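Local atomic coordinates of eukaryotic translation initiation factor 4E type 5 (Leishmania major, PDB entry 7KCJ), a protein that probably binds the 7-methylguanosine cap of messenger RNA and acts in the initiation of translation, as members of the eIF4E family do. Residues 67-71 with 150-154; 17-23 with 47-53. All blocks are in the same frame, centred on the assembly; numbering follows the deposited sequence.

Contact 1 of 2, residues 67-71 with 150-154; sequences PKVHQ and SEQIR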
loop_
_atom_site.group_PDB
_atom_site.type_symbol
_atom_site.label_atom_id
_atom_site.label_comp_id
_atom_site.label_asym_id
_atom_site.label_seq_id
_atom_site.Cartn_x
_atom_site.Cartn_y
_atom_site.Cartn_z
ATOM N N PRO A 67 -8.973 -12.679 -2.180
ATOM C CA PRO A 67 -8.050 -13.398 -3.084
ATOM C C PRO A 67 -6.623 -12.841 -2.904
ATOM O O PRO A 67 -6.426 -11.774 -2.282
ATOM C CB PRO A 67 -8.569 -13.026 -4.483
ATOM C CG PRO A 67 -9.998 -12.547 -4.257
ATOM C CD PRO A 67 -9.947 -11.871 -2.926
ATOM N N LYS A 68 -5.604 -13.534 -3.441
ATOM C CA LYS A 68 -4.213 -13.025 -3.366
ATOM C C LYS A 68 -4.131 -11.638 -4.031
ATOM O O LYS A 68 -4.922 -11.370 -4.932
ATOM C CB LYS A 68 -3.235 -13.999 -4.022
ATOM C CG LYS A 68 -3.155 -15.323 -3.276
ATOM C CD LYS A 68 -2.103 -16.229 -3.865
ATOM C CE LYS A 68 -1.525 -17.187 -2.838
ATOM N NZ LYS A 68 -0.647 -16.482 -1.857
ATOM N N VAL A 69 -3.260 -10.727 -3.547
ATOM C CA VAL A 69 -3.164 -9.368 -4.095
ATOM C C VAL A 69 -3.088 -9.322 -5.628
ATOM O O VAL A 69 -3.827 -8.545 -6.231
ATOM C CB VAL A 69 -2.013 -8.552 -3.460
ATOM C CG1 VAL A 69 -1.869 -7.199 -4.153
ATOM C CG2 VAL A 69 -2.255 -8.360 -1.975
ATOM N N HIS A 70 -2.247 -10.176 -6.253
ATOM C CA HIS A 70 -2.135 -10.195 -7.715
ATOM C C HIS A 70 -3.436 -10.559 -8.414
ATOM O O HIS A 70 -3.636 -10.200 -9.576
ATOM C CB HIS A 70 -0.977 -11.083 -8.190
ATOM C CG HIS A 70 -1.054 -12.517 -7.748
ATOM N ND1 HIS A 70 -1.527 -13.514 -8.596
ATOM C CD2 HIS A 70 -0.683 -13.082 -6.577
ATOM C CE1 HIS A 70 -1.439 -14.641 -7.909
ATOM N NE2 HIS A 70 -0.947 -14.432 -6.688
ATOM N N GLN A 71 -4.351 -11.208 -7.703
ATOM C CA GLN A 71 -5.664 -11.584 -8.222
ATOM C C GLN A 71 -6.753 -10.600 -7.951
ATOM O O GLN A 71 -7.878 -10.850 -8.385
ATOM C CB GLN A 71 -6.099 -12.949 -7.690
ATOM C CG GLN A 71 -5.322 -14.094 -8.282
ATOM C CD GLN A 71 -5.381 -14.043 -9.819
ATOM O OE1 GLN A 71 -6.459 -13.930 -10.449
ATOM N NE2 GLN A 71 -4.213 -14.057 -10.454
ATOM N N SER A 150 2.543 -12.440 -14.306
ATOM C CA SER A 150 1.183 -12.639 -13.835
ATOM C C SER A 150 0.955 -12.350 -12.331
ATOM O O SER A 150 -0.183 -12.109 -11.934
ATOM C CB SER A 150 0.720 -14.039 -14.197
ATOM O OG SER A 150 1.471 -15.003 -13.476
ATOM N N GLU A 151 2.005 -12.373 -11.496
ATOM C CA GLU A 151 1.818 -12.066 -10.074
ATOM C C GLU A 151 2.330 -10.684 -9.683
ATOM O O GLU A 151 2.429 -10.392 -8.503
ATOM C CB GLU A 151 2.399 -13.158 -9.175
ATOM C CG GLU A 151 1.818 -14.523 -9.504
ATOM C CD GLU A 151 2.194 -15.650 -8.565
ATOM O OE1 GLU A 151 2.601 -15.363 -7.418
ATOM O OE2 GLU A 151 2.072 -16.823 -8.979
ATOM N N GLN A 152 2.609 -9.820 -10.653
ATOM C CA GLN A 152 3.114 -8.484 -10.388
ATOM C C GLN A 152 2.138 -7.610 -9.613
ATOM O O GLN A 152 0.943 -7.600 -9.921
ATOM C CB GLN A 152 3.492 -7.784 -11.690
ATOM C CG GLN A 152 4.199 -6.453 -11.465
ATOM C CD GLN A 152 4.502 -5.722 -12.754
ATOM O OE1 GLN A 152 4.161 -6.182 -13.874
ATOM N NE2 GLN A 152 5.120 -4.545 -12.613
ATOM N N ILE A 153 2.644 -6.911 -8.580
ATOM C CA ILE A 153 1.888 -5.955 -7.775
ATOM C C ILE A 153 2.716 -4.671 -7.551
ATOM O O ILE A 153 3.933 -4.661 -7.723
ATOM C CB ILE A 153 1.391 -6.552 -6.424
ATOM C CG1 ILE A 153 2.563 -6.839 -5.450
ATOM C CG2 ILE A 153 0.548 -7.792 -6.644
ATOM C CD1 ILE A 153 2.145 -7.414 -4.103
ATOM N N ARG A 154 2.039 -3.579 -7.172
ATOM C CA ARG A 154 2.717 -2.337 -6.812
ATOM C C ARG A 154 2.271 -1.893 -5.444
ATOM O O ARG A 154 1.075 -1.814 -5.200
ATOM C CB ARG A 154 2.441 -1.206 -7.808
ATOM C CG ARG A 154 3.269 0.046 -7.457
ATOM C CD ARG A 154 2.863 1.278 -8.221
ATOM N NE ARG A 154 2.908 1.115 -9.665
ATOM C CZ ARG A 154 2.428 2.007 -10.529
ATOM N NH1 ARG A 154 1.831 3.115 -10.092
ATOM N NH2 ARG A 154 2.506 1.783 -11.836
#

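Contact 2 of 2, residues 17-23 with 47-53; sequences KWFVSFL and TQKLDWI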
loop_
_atom_site.group_PDB
_atom_site.type_symbol
_atom_site.label_atom_id
_atom_site.label_comp_id
_atom_site.label_asym_id
_atom_site.label_seq_id
_atom_site.Cartn_x
_atom_site.Cartn_y
_atom_site.Cartn_z
ATOM N N LYS A 17 -4.339 2.304 14.927
ATOM C CA LYS A 17 -5.201 1.405 14.148
ATOM C C LYS A 17 -5.194 1.843 12.689
ATOM O O LYS A 17 -4.951 3.012 12.386
ATOM C CB LYS A 17 -6.629 1.335 14.715
ATOM C CG LYS A 17 -7.181 2.702 15.123
ATOM C CD LYS A 17 -8.645 2.665 15.520
ATOM C CE LYS A 17 -9.176 4.054 15.790
ATOM N NZ LYS A 17 -10.658 4.061 15.927
ATOM N N TRP A 18 -5.453 0.904 11.782
ATOM C CA TRP A 18 -5.469 1.168 10.353
ATOM C C TRP A 18 -6.808 0.712 9.790
ATOM O O TRP A 18 -7.263 -0.376 10.133
ATOM C CB TRP A 18 -4.310 0.394 9.671
ATOM C CG TRP A 18 -2.952 0.787 10.197
ATOM C CD1 TRP A 18 -2.415 0.468 11.413
ATOM C CD2 TRP A 18 -1.971 1.599 9.526
ATOM N NE1 TRP A 18 -1.162 1.033 11.541
ATOM C CE2 TRP A 18 -0.881 1.758 10.409
ATOM C CE3 TRP A 18 -1.898 2.178 8.258
ATOM C CZ2 TRP A 18 0.260 2.489 10.062
ATOM C CZ3 TRP A 18 -0.779 2.930 7.927
ATOM C CH2 TRP A 18 0.283 3.071 8.820
ATOM N N PHE A 19 -7.454 1.536 8.960
ATOM C CA PHE A 19 -8.706 1.142 8.326
ATOM C C PHE A 19 -8.424 0.551 6.948
ATOM O O PHE A 19 -7.694 1.141 6.151
ATOM C CB PHE A 19 -9.693 2.305 8.213
ATOM C CG PHE A 19 -11.098 1.831 7.944
ATOM C CD1 PHE A 19 -11.905 1.387 8.974
ATOM C CD2 PHE A 19 -11.600 1.790 6.654
ATOM C CE1 PHE A 19 -13.199 0.930 8.724
ATOM C CE2 PHE A 19 -12.891 1.334 6.407
ATOM C CZ PHE A 19 -13.678 0.904 7.440
ATOM N N VAL A 20 -9.014 -0.606 6.667
ATOM C CA VAL A 20 -8.803 -1.317 5.411
ATOM C C VAL A 20 -10.029 -1.152 4.515
ATOM O O VAL A 20 -11.164 -1.293 4.973
ATOM C CB VAL A 20 -8.486 -2.818 5.646
ATOM C CG1 VAL A 20 -8.009 -3.480 4.362
ATOM C CG2 VAL A 20 -7.448 -3.006 6.753
ATOM N N SER A 21 -9.803 -0.822 3.255
ATOM C CA SER A 21 -10.882 -0.674 2.287
ATOM C C SER A 21 -10.427 -1.144 0.909
ATOM O O SER A 21 -9.231 -1.158 0.607
ATOM C CB SER A 21 -11.392 0.759 2.247
ATOM O OG SER A 21 -10.335 1.597 1.829
ATOM N N PHE A 22 -11.375 -1.549 0.080
ATOM C CA PHE A 22 -11.062 -2.063 -1.245
ATOM C C PHE A 22 -11.762 -1.239 -2.308
ATOM O O PHE A 22 -12.984 -1.165 -2.300
ATOM C CB PHE A 22 -11.483 -3.538 -1.326
ATOM C CG PHE A 22 -11.436 -4.133 -2.709
ATOM C CD1 PHE A 22 -10.228 -4.371 -3.336
ATOM C CD2 PHE A 22 -12.594 -4.463 -3.374
ATOM C CE1 PHE A 22 -10.185 -4.917 -4.598
ATOM C CE2 PHE A 22 -12.546 -5.017 -4.637
ATOM C CZ PHE A 22 -11.347 -5.231 -5.242
ATOM N N LEU A 23 -11.021 -0.666 -3.237
ATOM C CA LEU A 23 -11.603 0.110 -4.330
ATOM C C LEU A 23 -11.401 -0.639 -5.640
ATOM O O LEU A 23 -10.276 -0.781 -6.099
ATOM C CB LEU A 23 -10.968 1.510 -4.411
ATOM C CG LEU A 23 -11.367 2.421 -5.625
ATOM C CD1 LEU A 23 -12.849 2.548 -5.771
ATOM C CD2 LEU A 23 -10.812 3.816 -5.482
ATOM N N THR A 47 -16.104 2.546 -3.230
ATOM C CA THR A 47 -15.166 1.976 -2.279
ATOM C C THR A 47 -15.967 0.982 -1.393
ATOM O O THR A 47 -17.130 1.256 -1.045
ATOM C CB THR A 47 -14.567 3.122 -1.418
ATOM O OG1 THR A 47 -13.744 3.952 -2.241
ATOM C CG2 THR A 47 -13.765 2.609 -0.211
ATOM N N GLN A 48 -15.378 -0.195 -1.097
ATOM C CA GLN A 48 -16.006 -1.199 -0.262
ATOM C C GLN A 48 -15.215 -1.217 1.032
ATOM O O GLN A 48 -14.048 -1.583 1.017
ATOM C CB GLN A 48 -15.954 -2.568 -0.962
ATOM C CG GLN A 48 -16.426 -2.525 -2.419
ATOM C CD GLN A 48 -16.509 -3.897 -3.067
ATOM O OE1 GLN A 48 -16.179 -4.926 -2.457
ATOM N NE2 GLN A 48 -16.938 -3.948 -4.312
ATOM N N LYS A 49 -15.816 -0.758 2.134
ATOM C CA LYS A 49 -15.122 -0.716 3.420
ATOM C C LYS A 49 -15.010 -2.078 4.057
ATOM O O LYS A 49 -15.955 -2.863 4.018
ATOM C CB LYS A 49 -15.822 0.221 4.412
ATOM C CG LYS A 49 -15.840 1.678 3.973
ATOM C CD LYS A 49 -16.371 2.576 5.077
ATOM C CE LYS A 49 -16.266 4.045 4.698
ATOM N NZ LYS A 49 -16.280 4.956 5.881
ATOM N N LEU A 50 -13.850 -2.351 4.665
ATOM C CA LEU A 50 -13.676 -3.598 5.391
ATOM C C LEU A 50 -13.826 -3.207 6.875
ATOM O O LEU A 50 -14.948 -2.927 7.274
ATOM C CB LEU A 50 -12.377 -4.345 5.017
ATOM C CG LEU A 50 -12.372 -5.093 3.666
ATOM C CD1 LEU A 50 -12.145 -4.145 2.487
ATOM C CD2 LEU A 50 -11.306 -6.227 3.676
ATOM N N ASP A 51 -12.743 -3.052 7.651
ATOM C CA ASP A 51 -12.830 -2.680 9.062
ATOM C C ASP A 51 -11.437 -2.259 9.596
ATOM O O ASP A 51 -10.433 -2.365 8.883
ATOM C CB ASP A 51 -13.347 -3.891 9.859
ATOM C CG ASP A 51 -14.070 -3.560 11.148
ATOM O OD1 ASP A 51 -14.047 -2.366 11.563
ATOM O OD2 ASP A 51 -14.674 -4.485 11.735
ATOM N N TRP A 52 -11.380 -1.804 10.853
ATOM C CA TRP A 52 -10.138 -1.436 11.510
ATOM C C TRP A 52 -9.323 -2.677 11.824
ATOM O O TRP A 52 -9.890 -3.708 12.189
ATOM C CB TRP A 52 -10.445 -0.783 12.869
ATOM C CG TRP A 52 -11.155 0.527 12.797
ATOM C CD1 TRP A 52 -12.463 0.775 13.107
ATOM C CD2 TRP A 52 -10.582 1.787 12.415
ATOM N NE1 TRP A 52 -12.742 2.115 12.932
ATOM C CE2 TRP A 52 -11.604 2.758 12.505
ATOM C CE3 TRP A 52 -9.312 2.181 11.968
ATOM C CZ2 TRP A 52 -11.377 4.105 12.220
ATOM C CZ3 TRP A 52 -9.088 3.513 11.677
ATOM C CH2 TRP A 52 -10.102 4.463 11.829
ATOM N N ILE A 53 -7.996 -2.549 11.795
ATOM C CA ILE A 53 -7.104 -3.607 12.215
ATOM C C ILE A 53 -6.116 -3.017 13.246
ATOM O O ILE A 53 -5.611 -1.906 13.069
ATOM C CB ILE A 53 -6.403 -4.342 11.043
ATOM C CG1 ILE A 53 -5.560 -3.370 10.147
ATOM C CG2 ILE A 53 -7.410 -5.174 10.228
ATOM C CD1 ILE A 53 -4.752 -4.073 9.046
#

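Contact 1 of 2, residues 67-71 with 150-154
A loop-to-strand contact made by one stacked polar pair and one apolar touch joins His-70 and Val-69, in the loop between helix 56-64 and strand 77-82, to Glu-151 and Ile-153, where the chain enters strand 153-159. It illustrates how a loop can lie against the start of a strand by stacking and apolar contact alone, with no hydrogen bond between the two segments. The Glu-151 side chain runs alongside the His-70 ring, pointing the same way, with CG 3.7 Å from the ring centroid, a CH-pi contact over the face. Its carboxylate lies nearly parallel to the imidazole, the planes 10° apart. His-70 CG stands between its own backbone N and carbonyl carbon (chi1 58°), which lays the ring against Glu-151, while a weak bond from Gln-71 NE2 reaches His-70 ND1 over 3.3 Å. Deeper in, Ile-153 CG2 meets Val-69 CG1 at 3.5 Å, the two side chains crossing at about a right angle; both also rest on Leu-113 of helix 108-121. With Glu-151 OE1 3.7 Å from His-70 NE2, the carboxylate would tend to favour a charged imidazole, whereas the weak Gln-71 bond calls for a bare ND1, so the charge stays open.

Contact 2 of 2, residues 17-23 with 47-53
Lys-17 and Phe-19 grip the indole of Trp-52 from opposite faces, and this sandwich is the tightly packed end of a pairing between antiparallel strands. Phe-19 turns its edge to the indole, the planes at 79° in a T-shaped stack, with CD1 3.7 Å from CD2 of Trp-52. On the other face Lys-17 stretches out beyond CG, laying its methylenes on the six-membered ring and bringing NZ to 4.0 Å from that ring's centroid, a cation-pi contact. The first torsion of Trp-52 (chi1 -66°) puts CG anti to its carbonyl carbon and swings the indole between the two. Away from this face, Val-20 CG2 packs on Ile-53 CD1 at 3.7 Å, under the cover of Leu-59 and Thr-62 from helix 56-64. Midway the register slips by one residue, because Leu-50 and Asp-51 both face Val-20: a classic beta bulge in the edge strand of the curved antiparallel sheet of the eIF4E fold. Leu-50 N gives a bond to Val-20 O at 2.9 Å, whereas Val-20 N reaches Asp-51 O at a longer 3.2 Å and from 44° above the carbonyl plane. Asp-51 itself is exposed, its OD1 accepting a bond from Trp-52 N. Beyond the bulge the contact is looser along the outer strand, where Gln-48 and Lys-49 are exposed. There Phe-22 and Gln-48 run side by side, the amide standing steeply to the ring, with OE1 of Gln-48 at the ring edge, 3.7 Å from CD2 of Phe-22.

From the N terminus, the chain first runs along strand 13-23, passes through helices 28-34 and 39-46, and returns in strand 48-55, where contact 2 closes a loop with 23 residues between its segments. Only then does it follow helix 56-64 into the loop that opens contact 1, which closes 78 residues later at the start of strand 153-159. The two loops therefore stand in series, neither enclosing nor crossing the other. Contact 2 ties the outermost strand to its neighbour; contact 1 ties a connecting loop to a strand further across the same sheet. Their centres are 18 Å apart, and their nearest atoms, about 7 Å apart, do not touch.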